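Archaeal actin homolog (Thermoplasma acidophilum, PDB 2FSJ) binds ATP and polymerizes, in the presence of nucleoside triphosphates and best with ATP, into bundles of helical filaments. Local coordinates at residues Thr73-Gly78 / Leu103-Leu108; Glu252-Pro257 / Ser307-Asp312. All coordinates share one frame; numbering follows the deposited sequence.

Contact 1. Residues Thr73-Gly78 / Leu103-Leu108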
ATOM      1  N   THR A  73       4.435 -17.892 -19.997  1.00 21.17           N
ATOM      2  CA  THR A  73       4.024 -17.880 -18.606  1.00 21.91           C
ATOM      3  C   THR A  73       2.725 -17.064 -18.516  1.00 19.50           C
ATOM      4  O   THR A  73       2.648 -15.966 -19.084  1.00 18.46           O
ATOM      5  CB  THR A  73       5.158 -17.232 -17.760  1.00 22.50           C
ATOM      6  OG1 THR A  73       6.207 -18.212 -17.568  1.00 29.93           O
ATOM      7  CG2 THR A  73       4.745 -16.925 -16.359  1.00 28.11           C
ATOM      8  N   LYS A  74       1.711 -17.597 -17.824  1.00 16.29           N
ATOM      9  CA  LYS A  74       0.454 -16.857 -17.651  1.00 15.20           C
ATOM     10  C   LYS A  74       0.098 -16.790 -16.179  1.00 13.29           C
ATOM     11  O   LYS A  74       0.508 -17.647 -15.406  1.00 12.60           O
ATOM     12  CB  LYS A  74      -0.698 -17.488 -18.430  1.00 16.43           C
ATOM     13  CG  LYS A  74      -0.458 -17.759 -19.937  1.00 20.17           C
ATOM     14  CD  LYS A  74      -1.767 -18.323 -20.537  1.00 26.43           C
ATOM     15  CE  LYS A  74      -1.571 -19.108 -21.817  1.00 29.47           C
ATOM     16  NZ  LYS A  74      -2.935 -19.632 -22.253  1.00 31.68           N
ATOM     17  N   PHE A  75      -0.650 -15.753 -15.794  1.00 12.85           N
ATOM     18  CA  PHE A  75      -1.037 -15.587 -14.429  1.00 11.78           C
ATOM     19  C   PHE A  75      -2.437 -14.965 -14.263  1.00 11.83           C
ATOM     20  O   PHE A  75      -2.944 -14.235 -15.122  1.00 11.28           O
ATOM     21  CB  PHE A  75       0.014 -14.747 -13.689  1.00 12.39           C
ATOM     22  CG  PHE A  75       0.135 -13.325 -14.186  1.00 12.78           C
ATOM     23  CD1 PHE A  75      -0.586 -12.288 -13.596  1.00 12.39           C
ATOM     24  CD2 PHE A  75       0.997 -13.016 -15.237  1.00 14.20           C
ATOM     25  CE1 PHE A  75      -0.443 -10.976 -14.059  1.00 11.34           C
ATOM     26  CE2 PHE A  75       1.134 -11.695 -15.704  1.00 14.26           C
ATOM     27  CZ  PHE A  75       0.411 -10.685 -15.095  1.00 13.43           C
ATOM     28  N   ILE A  76      -3.005 -15.231 -13.091  1.00 12.28           N
ATOM     29  CA  ILE A  76      -4.222 -14.604 -12.619  1.00 12.43           C
ATOM     30  C   ILE A  76      -3.849 -13.759 -11.370  1.00 12.19           C
ATOM     31  O   ILE A  76      -2.972 -14.109 -10.613  1.00 10.48           O
ATOM     32  CB  ILE A  76      -5.260 -15.724 -12.363  1.00 13.18           C
ATOM     33  CG1 ILE A  76      -5.655 -16.358 -13.719  1.00 14.08           C
ATOM     34  CG2 ILE A  76      -6.519 -15.242 -11.658  1.00 15.16           C
ATOM     35  CD1 ILE A  76      -6.380 -17.701 -13.539  1.00 15.94           C
ATOM     36  N   TYR A  77      -4.549 -12.658 -11.167  1.00 11.75           N
ATOM     37  CA  TYR A  77      -4.154 -11.705 -10.148  1.00 12.23           C
ATOM     38  C   TYR A  77      -5.364 -11.170  -9.357  1.00 12.98           C
ATOM     39  O   TYR A  77      -6.514 -11.384  -9.728  1.00 13.33           O
ATOM     40  CB  TYR A  77      -3.381 -10.556 -10.791  1.00 11.44           C
ATOM     41  CG  TYR A  77      -4.223  -9.787 -11.771  1.00 11.13           C
ATOM     42  CD1 TYR A  77      -4.950  -8.645 -11.375  1.00 13.19           C
ATOM     43  CD2 TYR A  77      -4.271 -10.174 -13.102  1.00 12.48           C
ATOM     44  CE1 TYR A  77      -5.774  -7.967 -12.295  1.00 14.17           C
ATOM     45  CE2 TYR A  77      -5.057  -9.515 -14.020  1.00 12.69           C
ATOM     46  CZ  TYR A  77      -5.821  -8.420 -13.613  1.00 14.18           C
ATOM     47  OH  TYR A  77      -6.559  -7.797 -14.567  1.00 15.68           O
ATOM     48  N   GLY A  78      -5.070 -10.465  -8.265  1.00 12.91           N
ATOM     49  CA  GLY A  78      -6.092  -9.787  -7.516  1.00 14.08           C
ATOM     50  C   GLY A  78      -6.899 -10.762  -6.695  1.00 13.73           C
ATOM     51  O   GLY A  78      -6.382 -11.785  -6.225  1.00 12.82           O
ATOM     52  N   LEU A 103       2.137  -7.637 -11.112  1.00 12.21           N
ATOM     53  CA  LEU A 103       1.181  -6.679 -10.559  1.00 10.23           C
ATOM     54  C   LEU A 103       1.227  -5.345 -11.299  1.00 10.91           C
ATOM     55  O   LEU A 103       0.192  -4.680 -11.491  1.00  9.38           O
ATOM     56  CB  LEU A 103       1.444  -6.461  -9.051  1.00 10.77           C
ATOM     57  CG  LEU A 103       1.309  -7.737  -8.189  1.00 11.38           C
ATOM     58  CD1 LEU A 103       1.714  -7.435  -6.764  1.00 11.29           C
ATOM     59  CD2 LEU A 103      -0.093  -8.343  -8.245  1.00 12.87           C
ATOM     60  N   ILE A 104       2.434  -4.939 -11.705  1.00  9.25           N
ATOM     61  CA  ILE A 104       2.613  -3.756 -12.545  1.00 10.17           C
ATOM     62  C   ILE A 104       1.942  -3.966 -13.902  1.00 10.47           C
ATOM     63  O   ILE A 104       1.167  -3.104 -14.391  1.00  9.22           O
ATOM     64  CB  ILE A 104       4.116  -3.436 -12.697  1.00 10.62           C
ATOM     65  CG1 ILE A 104       4.690  -2.958 -11.362  1.00 10.52           C
ATOM     66  CG2 ILE A 104       4.295  -2.334 -13.714  1.00 11.00           C
ATOM     67  CD1 ILE A 104       6.189  -3.151 -11.177  1.00 13.45           C
ATOM     68  N   ALA A 105       2.146  -5.150 -14.469  1.00 10.86           N
ATOM     69  CA  ALA A 105       1.487  -5.476 -15.753  1.00 11.38           C
ATOM     70  C   ALA A 105      -0.030  -5.443 -15.592  1.00 11.72           C
ATOM     71  O   ALA A 105      -0.712  -4.924 -16.440  1.00 12.52           O
ATOM     72  CB  ALA A 105       1.925  -6.804 -16.217  1.00 10.84           C
ATOM     73  N   ALA A 106      -0.526  -6.036 -14.518  1.00 11.54           N
ATOM     74  CA  ALA A 106      -1.949  -6.078 -14.249  1.00 11.75           C
ATOM     75  C   ALA A 106      -2.518  -4.670 -14.036  1.00 11.46           C
ATOM     76  O   ALA A 106      -3.601  -4.354 -14.531  1.00 12.24           O
ATOM     77  CB  ALA A 106      -2.237  -6.963 -13.091  1.00 10.79           C
ATOM     78  N   ALA A 107      -1.778  -3.827 -13.325  1.00 10.65           N
ATOM     79  CA  ALA A 107      -2.165  -2.420 -13.135  1.00 12.42           C
ATOM     80  C   ALA A 107      -2.366  -1.679 -14.440  1.00 13.11           C
ATOM     81  O   ALA A 107      -3.365  -0.979 -14.615  1.00 12.88           O
ATOM     82  CB  ALA A 107      -1.137  -1.663 -12.285  1.00 11.86           C
ATOM     83  N   LEU A 108      -1.404  -1.825 -15.337  1.00 13.30           N
ATOM     84  CA  LEU A 108      -1.493  -1.186 -16.662  1.00 15.34           C
ATOM     85  C   LEU A 108      -2.647  -1.753 -17.495  1.00 14.99           C
ATOM     86  O   LEU A 108      -3.403  -0.996 -18.089  1.00 15.48           O
ATOM     87  CB  LEU A 108      -0.155  -1.271 -17.376  1.00 15.70           C
ATOM     88  CG  LEU A 108       1.035  -0.709 -16.600  1.00 16.65           C
ATOM     89  CD1 LEU A 108       2.344  -0.848 -17.394  1.00 16.14           C
ATOM     90  CD2 LEU A 108       0.787   0.746 -16.294  1.00 19.77           C
TER

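Contact 2. Residues Glu252-Pro257 / Ser307-Asp312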
ATOM      1  N   GLU A 252     -11.138 -10.629   8.561  1.00 25.18           N
ATOM      2  CA  GLU A 252     -12.549 -10.222   8.686  1.00 26.10           C
ATOM      3  C   GLU A 252     -12.957 -10.214  10.127  1.00 25.22           C
ATOM      4  O   GLU A 252     -13.631  -9.303  10.573  1.00 25.14           O
ATOM      5  CB  GLU A 252     -13.492 -11.181   7.975  1.00 27.21           C
ATOM      6  CG  GLU A 252     -13.391 -11.262   6.473  1.00 31.60           C
ATOM      7  CD  GLU A 252     -14.552 -12.099   5.915  1.00 40.06           C
ATOM      8  OE1 GLU A 252     -15.698 -11.929   6.428  1.00 42.88           O
ATOM      9  OE2 GLU A 252     -14.315 -12.947   5.002  1.00 45.77           O
ATOM     10  N   ALA A 253     -12.518 -11.219  10.875  1.00 24.56           N
ATOM     11  CA  ALA A 253     -12.933 -11.366  12.265  1.00 23.75           C
ATOM     12  C   ALA A 253     -12.421 -10.258  13.184  1.00 23.39           C
ATOM     13  O   ALA A 253     -12.835 -10.152  14.334  1.00 22.31           O
ATOM     14  CB  ALA A 253     -12.565 -12.771  12.789  1.00 23.51           C
ATOM     15  N   LEU A 254     -11.512  -9.414  12.690  1.00 24.99           N
ATOM     16  CA  LEU A 254     -11.146  -8.184  13.415  1.00 25.04           C
ATOM     17  C   LEU A 254     -12.299  -7.157  13.573  1.00 25.97           C
ATOM     18  O   LEU A 254     -12.380  -6.465  14.583  1.00 25.13           O
ATOM     19  CB  LEU A 254      -9.982  -7.463  12.708  1.00 25.15           C
ATOM     20  CG  LEU A 254      -8.600  -8.106  12.686  1.00 24.05           C
ATOM     21  CD1 LEU A 254      -7.716  -7.264  11.750  1.00 28.26           C
ATOM     22  CD2 LEU A 254      -7.946  -8.261  14.049  1.00 22.73           C
ATOM     23  N   SER A 255     -13.140  -7.037  12.551  1.00 27.43           N
ATOM     24  CA  SER A 255     -14.235  -6.041  12.514  1.00 28.99           C
ATOM     25  C   SER A 255     -15.608  -6.608  12.892  1.00 29.83           C
ATOM     26  O   SER A 255     -16.428  -5.930  13.541  1.00 30.89           O
ATOM     27  CB  SER A 255     -14.276  -5.436  11.110  1.00 28.92           C
ATOM     28  OG  SER A 255     -12.982  -4.981  10.761  1.00 30.45           O
ATOM     29  N   HIS A 256     -15.859  -7.861  12.531  1.00 30.48           N
ATOM     30  CA  HIS A 256     -17.119  -8.507  12.893  1.00 31.55           C
ATOM     31  C   HIS A 256     -17.032 -10.044  13.038  1.00 30.78           C
ATOM     32  O   HIS A 256     -16.193 -10.703  12.420  1.00 29.31           O
ATOM     33  CB  HIS A 256     -18.214  -8.149  11.879  1.00 32.23           C
ATOM     34  CG  HIS A 256     -17.875  -8.523  10.483  1.00 36.03           C
ATOM     35  ND1 HIS A 256     -17.192  -7.678   9.633  1.00 41.29           N
ATOM     36  CD2 HIS A 256     -18.112  -9.655   9.781  1.00 40.37           C
ATOM     37  CE1 HIS A 256     -17.014  -8.280   8.469  1.00 42.51           C
ATOM     38  NE2 HIS A 256     -17.571  -9.479   8.530  1.00 42.49           N
ATOM     39  N   PRO A 257     -17.953 -10.623  13.796  1.00 31.84           N
ATOM     40  CA  PRO A 257     -17.919 -12.083  13.986  1.00 31.61           C
ATOM     41  C   PRO A 257     -18.124 -12.793  12.659  1.00 31.54           C
ATOM     42  O   PRO A 257     -18.751 -12.294  11.718  1.00 31.13           O
ATOM     43  CB  PRO A 257     -19.031 -12.347  15.011  1.00 31.73           C
ATOM     44  CG  PRO A 257     -19.327 -10.969  15.630  1.00 31.38           C
ATOM     45  CD  PRO A 257     -19.093  -9.997  14.509  1.00 31.60           C
ATOM     46  N   SER A 307      -5.066   2.077   9.705  1.00 23.94           N
ATOM     47  CA  SER A 307      -5.591   3.285  10.319  1.00 23.74           C
ATOM     48  C   SER A 307      -7.155   3.293  10.365  1.00 24.72           C
ATOM     49  O   SER A 307      -7.733   3.945  11.207  1.00 23.57           O
ATOM     50  CB  SER A 307      -5.016   4.517   9.599  1.00 23.86           C
ATOM     51  OG  SER A 307      -3.608   4.671   9.859  1.00 23.79           O
ATOM     52  N   ASN A 308      -7.836   2.562   9.478  1.00 25.63           N
ATOM     53  CA  ASN A 308      -9.291   2.304   9.662  1.00 27.48           C
ATOM     54  C   ASN A 308      -9.649   1.678  10.995  1.00 26.88           C
ATOM     55  O   ASN A 308     -10.755   1.860  11.510  1.00 27.36           O
ATOM     56  CB  ASN A 308      -9.803   1.329   8.623  1.00 28.28           C
ATOM     57  CG  ASN A 308     -10.104   1.979   7.350  1.00 31.71           C
ATOM     58  OD1 ASN A 308      -9.691   1.493   6.312  1.00 40.91           O
ATOM     59  ND2 ASN A 308     -10.841   3.101   7.398  1.00 37.48           N
ATOM     60  N   LEU A 309      -8.734   0.877  11.520  1.00 26.24           N
ATOM     61  CA  LEU A 309      -8.954   0.173  12.772  1.00 25.64           C
ATOM     62  C   LEU A 309      -8.497   0.868  14.048  1.00 24.46           C
ATOM     63  O   LEU A 309      -9.095   0.675  15.111  1.00 25.24           O
ATOM     64  CB  LEU A 309      -8.238  -1.170  12.697  1.00 26.46           C
ATOM     65  CG  LEU A 309      -8.880  -2.127  11.691  1.00 28.30           C
ATOM     66  CD1 LEU A 309      -7.956  -3.289  11.414  1.00 29.42           C
ATOM     67  CD2 LEU A 309     -10.262  -2.604  12.210  1.00 30.45           C
ATOM     68  N   ILE A 310      -7.387   1.605  13.984  1.00 22.51           N
ATOM     69  CA  ILE A 310      -6.774   2.169  15.191  1.00 20.73           C
ATOM     70  C   ILE A 310      -6.304   3.639  15.025  1.00 19.64           C
ATOM     71  O   ILE A 310      -5.642   4.158  15.888  1.00 19.01           O
ATOM     72  CB  ILE A 310      -5.516   1.301  15.626  1.00 20.50           C
ATOM     73  CG1 ILE A 310      -4.481   1.260  14.503  1.00 19.28           C
ATOM     74  CG2 ILE A 310      -5.927  -0.097  16.087  1.00 21.89           C
ATOM     75  CD1 ILE A 310      -3.116   0.717  14.910  1.00 21.03           C
ATOM     76  N   GLY A 311      -6.561   4.266  13.894  1.00 20.14           N
ATOM     77  CA  GLY A 311      -5.993   5.588  13.597  1.00 20.23           C
ATOM     78  C   GLY A 311      -6.269   6.640  14.674  1.00 21.38           C
ATOM     79  O   GLY A 311      -5.376   7.440  15.056  1.00 19.95           O
ATOM     80  N   ASP A 312      -7.500   6.620  15.184  1.00 21.54           N
ATOM     81  CA  ASP A 312      -7.938   7.585  16.182  1.00 22.96           C
ATOM     82  C   ASP A 312      -7.087   7.548  17.429  1.00 22.27           C
ATOM     83  O   ASP A 312      -6.911   8.571  18.079  1.00 22.04           O
ATOM     84  CB  ASP A 312      -9.389   7.368  16.588  1.00 23.15           C
ATOM     85  CG  ASP A 312     -10.386   7.866  15.534  1.00 25.58           C
ATOM     86  OD1 ASP A 312      -9.976   8.572  14.598  1.00 28.64           O
ATOM     87  OD2 ASP A 312     -11.609   7.592  15.598  1.00 34.39           O
TER

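Contact 1. Residues Thr73-Gly78 / Leu103-Leu108
Phe75 is the first residue of strand 74-77 to meet helix 101-111, and it does so with the far end of its ring. CZ stands 4.3 Å from CB of Ala105, and the methyl lies at the ring edge, near the ring plane, so this is a light edge contact rather than a stack. The side chain of Phe75 also touches Trp49 of the neighbouring strand 42-52. Two residues on, Tyr77 offers the helix a ring face instead of an edge. CB of Ala106 sits 3.5 Å from the centroid of the Tyr77 ring and only 7° off its normal, a CH-pi contact centred so well that the methyl is almost equally far from all six ring carbons, from 3.6 Å at CD1 to 3.9 Å at CZ. The first torsion puts CG between the backbone N and the carbonyl carbon (chi1 63°), and from this position the ring is laid broadside to the helix. Phe45 meets the same ring edge-to-face, while the hydroxyl of this buried residue hydrogen-bonds with Glu110, one turn further along the helix. With a serine here, the Ala106 methyl would probably lose the aromatic surface beneath it and Glu110 its hydroxyl partner. Small alanine side chains are consistent with the close approach, CA of Tyr77 and CA of Ala106 being 7.3 Å apart. Elsewhere on the helix, Ile104 and Ala107 pack on Leu26 of strand 22-28. The result is a helix packed against the mixed sheet, touching both its edge strand 74-77 and strand 22-28, as in the N-terminal domain of the actin-like fold, with the side chain of Ala106 about 7 Å from that of the ATP-binding Thr33.

Contact 2. Residues Glu252-Pro257 / Ser307-Asp312
Leu254 and Ser255 meet Leu309 through aliphatic and hydroxyl groups; the His256 ring takes no part across the contact and has one face over the carbonyl oxygen of Glu252, which lies 4.0 Å from the ring plane and displaced toward the rim. The same oxygen accepts backbone bonds from Ser255 N, at 3.0 Å, and from His256 N, at 3.3 Å. This doubly used carbonyl holds together the turn that presents Leu254 and Ser255. Both cross-contacts are made by the forked end of Leu309, whose CG lies beside the backbone N and anti to the carbonyl carbon (chi1 -68°), sending the fork toward the turn. One prong, CD1, touches CD1 of Leu254 at 4.0 Å, methyl to methyl, and the two side chains cross at about a right angle. The other prong, CD2, comes within 3.9 Å of Ser255 OG, a van der Waals approach. Leu254, a buried residue, also touches Val226 and Ile230 of helix 226-241, whereas Ser255 lies at the exposed margin. On the partner side, Ser307 and Asn308 belong to the ATP site, and Ile310 packs into helix 268-290. Another ATP-binding residue, Gln251, which is also close in sequence, has its side chain about 5 Å from that of Leu254. The contact thus joins the turn after helix 247-253 to the nucleotide-binding helix 307-310. Since its chemistry is a methyl pair and a methyl-to-hydroxyl approach, with no hydrogen bond or charge pair across it, it rests on shape and van der Waals contact and supplies no directional bond between these segments.

Followed from the N terminus, the chain closes contact 1 first: strand 74-77 leads through 24 intervening residues, almost all loop, to helix 101-111, and the loop is shut within the N-terminal actin-like region. Contact 2 comes much later and in series, neither nested in the first nor crossing it. Its longer loop of 49 residues takes in the two-stranded sheet 258-260 and 263-265, helix 268-290 and strand 297-303 before returning at helix 307-310. The contact centres are 29 Å apart and their nearest atoms about 14 Å. Contact 1 ties an edge strand to a helix, contact 2 a turn to a short helix; contact 2 includes two ATP-binding residues in its second segment, while contact 1 lies near one.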